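Local coordinates for protein glycosyltransferase Gtf1 (Streptococcus pneumoniae, PDB 4PQG) that belongs to the GT-B glycosyltransferases and carries, beside its two Rossmann-like domains, an extended antiparallel beta-sheet domain of the GtfA type, at residues M50-N55 against V70-N75; T78-A83 against S151-C156; L132-E137 against K147-Y152. One frame throughout, in Å; residues are numbered along the deposited sequence.

Contact 1: M50-N55 against V70-N75; sequences MILADN and VIWLYN
Trp-72 and Tyr-74 receive Met-50 between them, a worked example of how one flexible thioether can serve two aromatic rings. The setting is the Rossmann-like N-terminal half of a GT-B protein: residues 70-72 form an outermost strand of its parallel sheet, and 50-55 belong to the loop that leads from strand 42-47 into helix 56-63. Trp-72, last residue of the strand, has its CB directed toward that loop. Its six-membered ring reaches the backbone of Ile-51, with CZ2 3.4 Å from Ile-51 O in an oblique approach. Around the rim of the same ring, near its plane, lie two more atoms: Met-50 SD, 3.9 Å from Trp-72 CZ2, and Leu-52 CD2, 3.9 Å from Trp-72 CH2. The indole nitrogen is bonded to Asp-49 O, just before the loop segment, and this should help fix the rotation of the ring. Leu-73 follows at the turn into a short helix, and its CD2 lies against the face of the Tyr-74 ring opposite the methionine. Tyr-74 itself sends its hydroxyl to Glu-192 and Lys-205, while Trp-72 NE1 lies at the edge of the Tyr-74 ring, in its plane. Met-50 has CG anti to its backbone N (chi1 174°), and bends at both later torsions fold the thioether back across the phenol. The sulfur thus makes Met-aromatic contacts of two kinds, at the edge of the indole and over the face of the phenol. Its methyl completes the second in a CH-pi contact, Met-50 CE standing 3.4 Å from the Tyr-74 ring centroid and only 12° off the ring normal.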
loop_
_atom_site.group_PDB
_atom_site.type_symbol
_atom_site.label_atom_id
_atom_site.label_comp_id
_atom_site.label_asym_id
_atom_site.label_seq_id
_atom_site.Cartn_x
_atom_site.Cartn_y
_atom_site.Cartn_z
ATOM N N MET A 50 10.335 -2.700 -9.782
ATOM C CA MET A 50 10.009 -2.734 -11.202
ATOM C C MET A 50 8.489 -2.976 -11.348
ATOM O O MET A 50 7.968 -4.011 -10.921
ATOM C CB MET A 50 10.840 -3.830 -11.893
ATOM C CG MET A 50 10.479 -4.066 -13.364
ATOM S SD MET A 50 10.909 -2.618 -14.356
ATOM C CE MET A 50 12.704 -2.631 -14.253
ATOM N N ILE A 51 7.780 -1.994 -11.906
ATOM C CA ILE A 51 6.323 -2.047 -12.089
ATOM C C ILE A 51 6.046 -1.856 -13.578
ATOM O O ILE A 51 6.215 -0.737 -14.096
ATOM C CB ILE A 51 5.609 -0.881 -11.342
ATOM C CG1 ILE A 51 6.027 -0.778 -9.870
ATOM C CG2 ILE A 51 4.089 -0.960 -11.512
ATOM C CD1 ILE A 51 5.633 -1.953 -9.005
ATOM N N LEU A 52 5.600 -2.919 -14.246
ATOM C CA LEU A 52 5.372 -2.909 -15.684
ATOM C C LEU A 52 3.985 -3.442 -16.052
ATOM O O LEU A 52 3.458 -3.119 -17.118
ATOM C CB LEU A 52 6.464 -3.727 -16.406
ATOM C CG LEU A 52 7.853 -3.052 -16.458
ATOM C CD1 LEU A 52 8.899 -3.957 -17.094
ATOM C CD2 LEU A 52 7.812 -1.701 -17.178
ATOM N N ALA A 53 3.398 -4.233 -15.157
ATOM C CA ALA A 53 2.070 -4.820 -15.394
ATOM C C ALA A 53 1.027 -3.717 -15.560
ATOM O O ALA A 53 0.030 -3.878 -16.281
ATOM C CB ALA A 53 1.697 -5.749 -14.247
ATOM N N ASP A 54 1.274 -2.601 -14.870
ATOM C CA ASP A 54 0.480 -1.390 -15.002
ATOM C C ASP A 54 1.387 -0.208 -15.247
ATOM O O ASP A 54 2.549 -0.240 -14.849
ATOM C CB ASP A 54 -0.257 -1.124 -13.688
ATOM C CG ASP A 54 -1.359 -2.123 -13.435
ATOM O OD1 ASP A 54 -2.381 -2.043 -14.137
ATOM O OD2 ASP A 54 -1.176 -2.988 -12.563
ATOM N N ASN A 55 0.846 0.843 -15.859
ATOM C CA ASN A 55 1.484 2.150 -15.840
ATOM C C ASN A 55 1.472 2.656 -14.387
ATOM O O ASN A 55 0.410 2.802 -13.801
ATOM C CB ASN A 55 0.712 3.121 -16.752
ATOM C CG ASN A 55 1.332 4.511 -16.804
ATOM O OD1 ASN A 55 2.144 4.884 -15.952
ATOM N ND2 ASN A 55 0.949 5.288 -17.825
ATOM N N VAL A 70 5.354 12.104 -7.751
ATOM C CA VAL A 70 5.729 10.702 -7.963
ATOM C C VAL A 70 7.089 10.543 -8.637
ATOM O O VAL A 70 7.327 11.134 -9.689
ATOM C CB VAL A 70 4.649 9.950 -8.769
ATOM C CG1 VAL A 70 5.104 8.531 -9.118
ATOM C CG2 VAL A 70 3.349 9.922 -7.976
ATOM N N ILE A 71 7.971 9.757 -8.015
ATOM C CA ILE A 71 9.217 9.301 -8.655
ATOM C C ILE A 71 9.227 7.770 -8.742
ATOM O O ILE A 71 8.987 7.079 -7.742
ATOM C CB ILE A 71 10.474 9.775 -7.895
ATOM C CG1 ILE A 71 10.638 11.293 -8.058
ATOM C CG2 ILE A 71 11.715 9.070 -8.445
ATOM C CD1 ILE A 71 11.736 11.926 -7.222
ATOM N N TRP A 72 9.450 7.253 -9.945
ATOM C CA TRP A 72 9.662 5.831 -10.151
ATOM C C TRP A 72 11.108 5.666 -10.476
ATOM O O TRP A 72 11.623 6.322 -11.390
ATOM C CB TRP A 72 8.759 5.280 -11.259
ATOM C CG TRP A 72 8.956 3.796 -11.536
ATOM C CD1 TRP A 72 9.238 2.779 -10.618
ATOM C CD2 TRP A 72 8.905 3.121 -12.837
ATOM N NE1 TRP A 72 9.361 1.567 -11.249
ATOM C CE2 TRP A 72 9.167 1.701 -12.577
ATOM C CE3 TRP A 72 8.686 3.538 -14.142
ATOM C CZ2 TRP A 72 9.191 0.761 -13.593
ATOM C CZ3 TRP A 72 8.704 2.576 -15.157
ATOM C CH2 TRP A 72 8.972 1.226 -14.888
ATOM N N LEU A 73 11.798 4.844 -9.685
ATOM C CA LEU A 73 13.241 4.643 -9.836
ATOM C C LEU A 73 13.707 4.505 -11.305
ATOM O O LEU A 73 14.651 5.189 -11.743
ATOM C CB LEU A 73 13.694 3.430 -9.003
ATOM C CG LEU A 73 15.100 2.845 -9.231
ATOM C CD1 LEU A 73 16.194 3.817 -8.782
ATOM C CD2 LEU A 73 15.257 1.501 -8.523
ATOM N N TYR A 74 13.053 3.630 -12.063
ATOM C CA TYR A 74 13.547 3.256 -13.404
ATOM C C TYR A 74 13.311 4.357 -14.456
ATOM O O TYR A 74 14.053 4.488 -15.418
ATOM C CB TYR A 74 12.953 1.903 -13.828
ATOM C CG TYR A 74 13.415 0.780 -12.918
ATOM C CD1 TYR A 74 14.598 0.091 -13.187
ATOM C CD2 TYR A 74 12.680 0.432 -11.765
ATOM C CE1 TYR A 74 15.040 -0.928 -12.356
ATOM C CE2 TYR A 74 13.106 -0.582 -10.923
ATOM C CZ TYR A 74 14.297 -1.245 -11.218
ATOM O OH TYR A 74 14.771 -2.227 -10.405
ATOM N N ASN A 75 12.268 5.145 -14.239
ATOM C CA ASN A 75 11.893 6.279 -15.101
ATOM C C ASN A 75 12.756 7.533 -14.861
ATOM O O ASN A 75 12.923 8.373 -15.764
ATOM C CB ASN A 75 10.408 6.615 -14.822
ATOM C CG ASN A 75 9.971 7.917 -15.452
ATOM O OD1 ASN A 75 9.794 8.917 -14.761
ATOM N ND2 ASN A 75 9.835 7.922 -16.777
#

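Contact 2: T78-A83 against S151-C156; sequences TDIKIA and SYTRYC
Ile-80 sets its CD1 methyl among Thr-153, Arg-154 and Tyr-155, showing how a single branched side chain can plug a loop against the start of a strand. With chi1 at -65° its two branches part: CG1 carries CD1 to the start of the strand, whereas CG2 is turned to the other end of the segment. CD1 lies 3.7 Å from Thr-153 CG2 and equally near Tyr-155 CB, with the carbonyl oxygen of Arg-154 beside them. CG2 rests 3.9 Å from Ser-151 OG and obliquely against the phenol of Tyr-152. The other apolar touch on that phenol is Ala-83 CB, which meets the ring at its edge, 3.6 Å from Tyr-152 CD2. In the fold, the contact joins two parts: 151-153 connect strands 143-150 and 154-163 of the extended antiparallel sheet, with 154-156 beginning the second, and 78-83 is the loop that leaves helix 73-76 of the Rossmann-like part. Farther out the contact becomes polar. Tyr-152 OH accepts a nearly straight bond from Lys-81 N, 2.9 Å long with 165° at the hydrogen, and has a second partner in Glu-177, so the phenol is gripped at its tip as well as packed along its edge. Two waters bridge the segments. One donates to Lys-81 O at 2.7 Å and is also hydrogen-bonded to Ser-151 OG; the other donates to Thr-78 OG1 and Tyr-155 O. The threonine also forms an ST turn, Thr-78 OG1 accepting from Ile-80 N at 3.2 Å.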
loop_
_atom_site.group_PDB
_atom_site.type_symbol
_atom_site.label_atom_id
_atom_site.label_comp_id
_atom_site.label_asym_id
_atom_site.label_seq_id
_atom_site.Cartn_x
_atom_site.Cartn_y
_atom_site.Cartn_z
ATOM N N THR A 78 15.437 8.989 -17.047
ATOM C CA THR A 78 15.039 9.381 -18.380
ATOM C C THR A 78 14.316 10.725 -18.316
ATOM O O THR A 78 14.057 11.261 -17.231
ATOM C CB THR A 78 14.107 8.337 -19.064
ATOM O OG1 THR A 78 12.757 8.512 -18.610
ATOM C CG2 THR A 78 14.586 6.879 -18.803
ATOM N N ASP A 79 13.952 11.253 -19.475
ATOM C CA ASP A 79 13.206 12.507 -19.509
ATOM C C ASP A 79 11.714 12.300 -19.778
ATOM O O ASP A 79 10.994 13.267 -20.018
ATOM C CB ASP A 79 13.829 13.467 -20.531
ATOM C CG ASP A 79 13.606 13.033 -21.973
ATOM O OD1 ASP A 79 12.918 12.023 -22.264
ATOM O OD2 ASP A 79 14.137 13.722 -22.856
ATOM N N ILE A 80 11.247 11.048 -19.736
ATOM C CA ILE A 80 9.803 10.770 -19.858
ATOM C C ILE A 80 9.130 11.018 -18.509
ATOM O O ILE A 80 9.554 10.464 -17.475
ATOM C CB ILE A 80 9.511 9.344 -20.373
ATOM C CG1 ILE A 80 10.038 9.203 -21.811
ATOM C CG2 ILE A 80 8.014 9.004 -20.234
ATOM C CD1 ILE A 80 9.819 7.849 -22.458
ATOM N N LYS A 81 8.117 11.884 -18.512
ATOM C CA LYS A 81 7.437 12.269 -17.278
ATOM C C LYS A 81 6.419 11.207 -16.858
ATOM O O LYS A 81 5.818 10.546 -17.708
ATOM C CB LYS A 81 6.721 13.621 -17.440
ATOM C CG LYS A 81 7.611 14.786 -17.856
ATOM C CD LYS A 81 8.808 14.970 -16.933
ATOM C CE LYS A 81 9.744 16.035 -17.487
ATOM N NZ LYS A 81 11.105 15.939 -16.886
ATOM N N ILE A 82 6.227 11.064 -15.546
ATOM C CA ILE A 82 5.131 10.273 -14.997
ATOM C C ILE A 82 3.829 10.809 -15.586
ATOM O O ILE A 82 3.510 11.982 -15.402
ATOM C CB ILE A 82 5.092 10.363 -13.450
ATOM C CG1 ILE A 82 6.380 9.789 -12.829
ATOM C CG2 ILE A 82 3.861 9.657 -12.884
ATOM C CD1 ILE A 82 6.588 8.302 -13.089
ATOM N N ALA A 83 3.089 9.950 -16.285
ATOM C CA ALA A 83 1.895 10.366 -17.038
ATOM C C ALA A 83 0.949 9.193 -17.305
ATOM O O ALA A 83 1.379 8.059 -17.330
ATOM C CB ALA A 83 2.315 11.005 -18.359
ATOM N N SER A 151 3.199 5.152 -22.014
ATOM C CA SER A 151 2.444 6.212 -21.301
ATOM C C SER A 151 1.944 7.147 -22.406
ATOM O O SER A 151 1.018 6.780 -23.117
ATOM C CB SER A 151 3.291 6.940 -20.248
ATOM O OG SER A 151 4.519 7.425 -20.786
ATOM N N TYR A 152 2.583 8.301 -22.603
ATOM C CA TYR A 152 2.308 9.114 -23.811
ATOM C C TYR A 152 3.236 8.726 -24.971
ATOM O O TYR A 152 3.031 9.150 -26.106
ATOM C CB TYR A 152 2.380 10.615 -23.523
ATOM C CG TYR A 152 3.696 11.120 -22.930
ATOM C CD1 TYR A 152 4.705 11.661 -23.744
ATOM C CD2 TYR A 152 3.909 11.102 -21.551
ATOM C CE1 TYR A 152 5.894 12.137 -23.188
ATOM C CE2 TYR A 152 5.087 11.583 -20.989
ATOM C CZ TYR A 152 6.074 12.104 -21.804
ATOM O OH TYR A 152 7.235 12.566 -21.203
ATOM N N THR A 153 4.259 7.925 -24.660
ATOM C CA THR A 153 5.115 7.295 -25.668
ATOM C C THR A 153 5.675 6.015 -25.046
ATOM O O THR A 153 5.433 5.746 -23.868
ATOM C CB THR A 153 6.247 8.231 -26.146
ATOM O OG1 THR A 153 6.898 7.653 -27.281
ATOM C CG2 THR A 153 7.265 8.497 -25.036
ATOM N N ARG A 154 6.415 5.229 -25.826
ATOM C CA ARG A 154 7.082 4.041 -25.279
ATOM C C ARG A 154 8.196 4.428 -24.321
ATOM O O ARG A 154 9.138 5.101 -24.706
ATOM C CB ARG A 154 7.640 3.158 -26.391
ATOM C CG ARG A 154 8.481 1.997 -25.858
ATOM C CD ARG A 154 8.997 1.152 -27.001
ATOM N NE ARG A 154 10.006 1.853 -27.787
ATOM C CZ ARG A 154 10.586 1.334 -28.863
ATOM N NH1 ARG A 154 10.241 0.106 -29.265
ATOM N NH2 ARG A 154 11.525 2.026 -29.525
ATOM N N TYR A 155 8.088 3.978 -23.072
ATOM C CA TYR A 155 9.111 4.250 -22.086
ATOM C C TYR A 155 10.053 3.061 -21.776
ATOM O O TYR A 155 11.137 3.275 -21.260
ATOM C CB TYR A 155 8.486 4.810 -20.796
ATOM C CG TYR A 155 7.541 3.866 -20.050
ATOM C CD1 TYR A 155 8.023 2.926 -19.120
ATOM C CD2 TYR A 155 6.169 3.955 -20.234
ATOM C CE1 TYR A 155 7.153 2.096 -18.417
ATOM C CE2 TYR A 155 5.290 3.126 -19.548
ATOM C CZ TYR A 155 5.780 2.202 -18.643
ATOM O OH TYR A 155 4.870 1.416 -17.978
ATOM N N CYS A 156 9.629 1.836 -22.097
ATOM C CA CYS A 156 10.412 0.623 -21.834
ATOM C C CYS A 156 10.159 -0.450 -22.903
ATOM O O CYS A 156 9.012 -0.610 -23.378
ATOM C CB CYS A 156 10.067 0.074 -20.428
ATOM S SG CYS A 156 10.825 -1.512 -19.998
HETATM O O HOH W 1 11.592 5.694 -19.612
HETATM O O HOH W 2 5.479 7.900 -18.204
#

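Contact 3: L132-E137 against K147-Y152; sequences LVQHAE and KDYFSY
Strands 135-137 and 147-150 run antiparallel, the axes of these short segments approaching to 4.7 Å with 167° between their directions, as the two arms of a beta hairpin in the extended antiparallel sheet. Ala-136 and Asp-148 form the hydrogen-bonded pair, each backbone N donating to the other's carbonyl oxygen. His-135 with Tyr-149 and Glu-137 with Lys-147 are the non-hydrogen-bonded pairs around it. A further bond, from Phe-150 N to Gln-134 O at 2.9 Å, extends the pairing to the corner that the chain turns at Gln-134. The side chains illustrate how one hairpin sorts its partners by face. On one face, His-135 and Tyr-149 lie side by side with their rings nearly parallel, 19° between planes, yet slid so far apart that they barely overlap. Most of the touching is done by the histidine's CB, 3.3 Å from Tyr-149 CD1. A second ring, that of Tyr-124 on the next strand, stacks on His-135, while the Tyr-149 hydroxyl is bonded to Glu-158. The other face carries Ala-136, whose CB meets the edge of the Phe-150 ring, 4.0 Å from CE2. Val-92 of helix 89-93 packs on both of these side chains. Near the corner a water accepts from Gln-134 NE2 and donates to Phe-150 O, and the same amide also donates to Leu-52 O. At the far end Glu-137 and Lys-147 run alongside each other on the histidine's face, both chains extended beyond CG, their aliphatic parts touching until Glu-137 OE2 meets Lys-147 NZ in a salt bridge of 3.4 Å.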
loop_
_atom_site.group_PDB
_atom_site.type_symbol
_atom_site.label_atom_id
_atom_site.label_comp_id
_atom_site.label_asym_id
_atom_site.label_seq_id
_atom_site.Cartn_x
_atom_site.Cartn_y
_atom_site.Cartn_z
ATOM N N LEU A 132 -6.818 2.817 -25.934
ATOM C CA LEU A 132 -5.550 3.138 -25.255
ATOM C C LEU A 132 -4.796 1.850 -24.902
ATOM O O LEU A 132 -5.400 0.888 -24.401
ATOM C CB LEU A 132 -5.801 4.004 -24.009
ATOM C CG LEU A 132 -6.592 5.315 -24.199
ATOM C CD1 LEU A 132 -6.862 6.005 -22.865
ATOM C CD2 LEU A 132 -5.905 6.283 -25.155
ATOM N N VAL A 133 -3.486 1.818 -25.175
ATOM C CA VAL A 133 -2.690 0.590 -25.025
ATOM C C VAL A 133 -1.565 0.749 -23.997
ATOM O O VAL A 133 -0.654 1.550 -24.188
ATOM C CB VAL A 133 -2.099 0.110 -26.361
ATOM C CG1 VAL A 133 -1.329 -1.196 -26.168
ATOM C CG2 VAL A 133 -3.201 -0.088 -27.400
ATOM N N GLN A 134 -1.650 -0.038 -22.926
ATOM C CA GLN A 134 -0.749 0.054 -21.773
ATOM C C GLN A 134 0.576 -0.624 -22.128
ATOM O O GLN A 134 1.637 -0.089 -21.841
ATOM C CB GLN A 134 -1.416 -0.577 -20.526
ATOM C CG GLN A 134 -0.605 -0.578 -19.231
ATOM C CD GLN A 134 0.337 -1.778 -19.119
ATOM O OE1 GLN A 134 0.001 -2.891 -19.563
ATOM N NE2 GLN A 134 1.518 -1.565 -18.522
ATOM N N HIS A 135 0.495 -1.800 -22.745
ATOM C CA HIS A 135 1.675 -2.496 -23.271
ATOM C C HIS A 135 1.305 -3.433 -24.389
ATOM O O HIS A 135 0.130 -3.762 -24.553
ATOM C CB HIS A 135 2.471 -3.189 -22.157
ATOM C CG HIS A 135 1.906 -4.506 -21.699
ATOM N ND1 HIS A 135 0.938 -4.594 -20.775
ATOM C CD2 HIS A 135 2.260 -5.816 -22.021
ATOM C CE1 HIS A 135 0.664 -5.884 -20.527
ATOM N NE2 HIS A 135 1.482 -6.635 -21.283
ATOM N N ALA A 136 2.300 -3.848 -25.173
ATOM C CA ALA A 136 2.098 -4.678 -26.372
ATOM C C ALA A 136 3.190 -5.717 -26.463
ATOM O O ALA A 136 4.329 -5.466 -26.043
ATOM C CB ALA A 136 2.106 -3.821 -27.627
ATOM N N GLU A 137 2.841 -6.871 -27.023
ATOM C CA GLU A 137 3.737 -8.012 -27.157
ATOM C C GLU A 137 3.909 -8.399 -28.626
ATOM O O GLU A 137 2.917 -8.555 -29.346
ATOM C CB GLU A 137 3.192 -9.198 -26.342
ATOM C CG GLU A 137 2.932 -8.807 -24.886
ATOM C CD GLU A 137 2.644 -9.971 -23.966
ATOM O OE1 GLU A 137 2.404 -11.080 -24.476
ATOM O OE2 GLU A 137 2.634 -9.756 -22.724
ATOM N N LYS A 147 8.442 -6.895 -25.741
ATOM C CA LYS A 147 7.315 -6.221 -25.115
ATOM C C LYS A 147 7.625 -4.748 -24.956
ATOM O O LYS A 147 8.681 -4.380 -24.413
ATOM C CB LYS A 147 7.018 -6.788 -23.725
ATOM C CG LYS A 147 6.445 -8.183 -23.692
ATOM C CD LYS A 147 5.886 -8.502 -22.309
ATOM C CE LYS A 147 5.712 -10.006 -22.117
ATOM N NZ LYS A 147 5.294 -10.388 -20.727
ATOM N N ASP A 148 6.699 -3.902 -25.403
ATOM C CA ASP A 148 6.831 -2.464 -25.243
ATOM C C ASP A 148 5.793 -1.988 -24.235
ATOM O O ASP A 148 4.698 -2.553 -24.164
ATOM C CB ASP A 148 6.584 -1.746 -26.565
ATOM C CG ASP A 148 7.715 -1.918 -27.570
ATOM O OD1 ASP A 148 8.811 -2.412 -27.222
ATOM O OD2 ASP A 148 7.497 -1.524 -28.724
ATOM N N TYR A 149 6.155 -0.950 -23.476
ATOM C CA TYR A 149 5.325 -0.365 -22.427
ATOM C C TYR A 149 5.136 1.134 -22.687
ATOM O O TYR A 149 6.112 1.826 -22.955
ATOM C CB TYR A 149 5.993 -0.599 -21.073
ATOM C CG TYR A 149 6.086 -2.073 -20.742
ATOM C CD1 TYR A 149 5.045 -2.722 -20.073
ATOM C CD2 TYR A 149 7.188 -2.840 -21.152
ATOM C CE1 TYR A 149 5.105 -4.092 -19.815
ATOM C CE2 TYR A 149 7.256 -4.205 -20.883
ATOM C CZ TYR A 149 6.207 -4.816 -20.216
ATOM O OH TYR A 149 6.274 -6.153 -19.924
ATOM N N PHE A 150 3.895 1.629 -22.577
ATOM C CA PHE A 150 3.524 2.977 -23.055
ATOM C C PHE A 150 2.839 3.864 -22.013
ATOM O O PHE A 150 2.001 3.385 -21.221
ATOM C CB PHE A 150 2.584 2.880 -24.277
ATOM C CG PHE A 150 3.096 1.997 -25.385
ATOM C CD1 PHE A 150 4.007 2.480 -26.329
ATOM C CD2 PHE A 150 2.649 0.687 -25.504
ATOM C CE1 PHE A 150 4.469 1.668 -27.356
ATOM C CE2 PHE A 150 3.113 -0.134 -26.522
ATOM C CZ PHE A 150 4.025 0.358 -27.452
ATOM N N SER A 151 3.199 5.152 -22.014
ATOM C CA SER A 151 2.444 6.212 -21.301
ATOM C C SER A 151 1.944 7.147 -22.406
ATOM O O SER A 151 1.018 6.780 -23.117
ATOM C CB SER A 151 3.291 6.940 -20.248
ATOM O OG SER A 151 4.519 7.425 -20.786
ATOM N N TYR A 152 2.583 8.301 -22.603
ATOM C CA TYR A 152 2.308 9.114 -23.811
ATOM C C TYR A 152 3.236 8.726 -24.971
ATOM O O TYR A 152 3.031 9.150 -26.106
ATOM C CB TYR A 152 2.380 10.615 -23.523
ATOM C CG TYR A 152 3.696 11.120 -22.930
ATOM C CD1 TYR A 152 4.705 11.661 -23.744
ATOM C CD2 TYR A 152 3.909 11.102 -21.551
ATOM C CE1 TYR A 152 5.894 12.137 -23.188
ATOM C CE2 TYR A 152 5.087 11.583 -20.989
ATOM C CZ TYR A 152 6.074 12.104 -21.804
ATOM O OH TYR A 152 7.235 12.566 -21.203
HETATM O O HOH W 3 2.351 1.257 -19.083
#

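How the contacts relate
From the N terminus, contact 1 closes first, a short loop through helix 56-63 within the Rossmann-like part. Contact 2 opens soon afterward and spans a far longer loop, inside which the 132-137 segment lies; contact 3 closes its hairpin through Lys-147 to Phe-150, just before the residues on which contact 2 closes, so the hairpin nests within the larger loop. Asn-75 and Asn-55 bond through their amides to carbonyls of 78-83, joining contacts 1 and 2, and Leu-52 O packs against Tyr-149 CE1 of contact 3. Backbone bonds of Tyr-149 to Tyr-155 and Cys-156 complete the circuit, which joins the Rossmann-like part to the extended sheet.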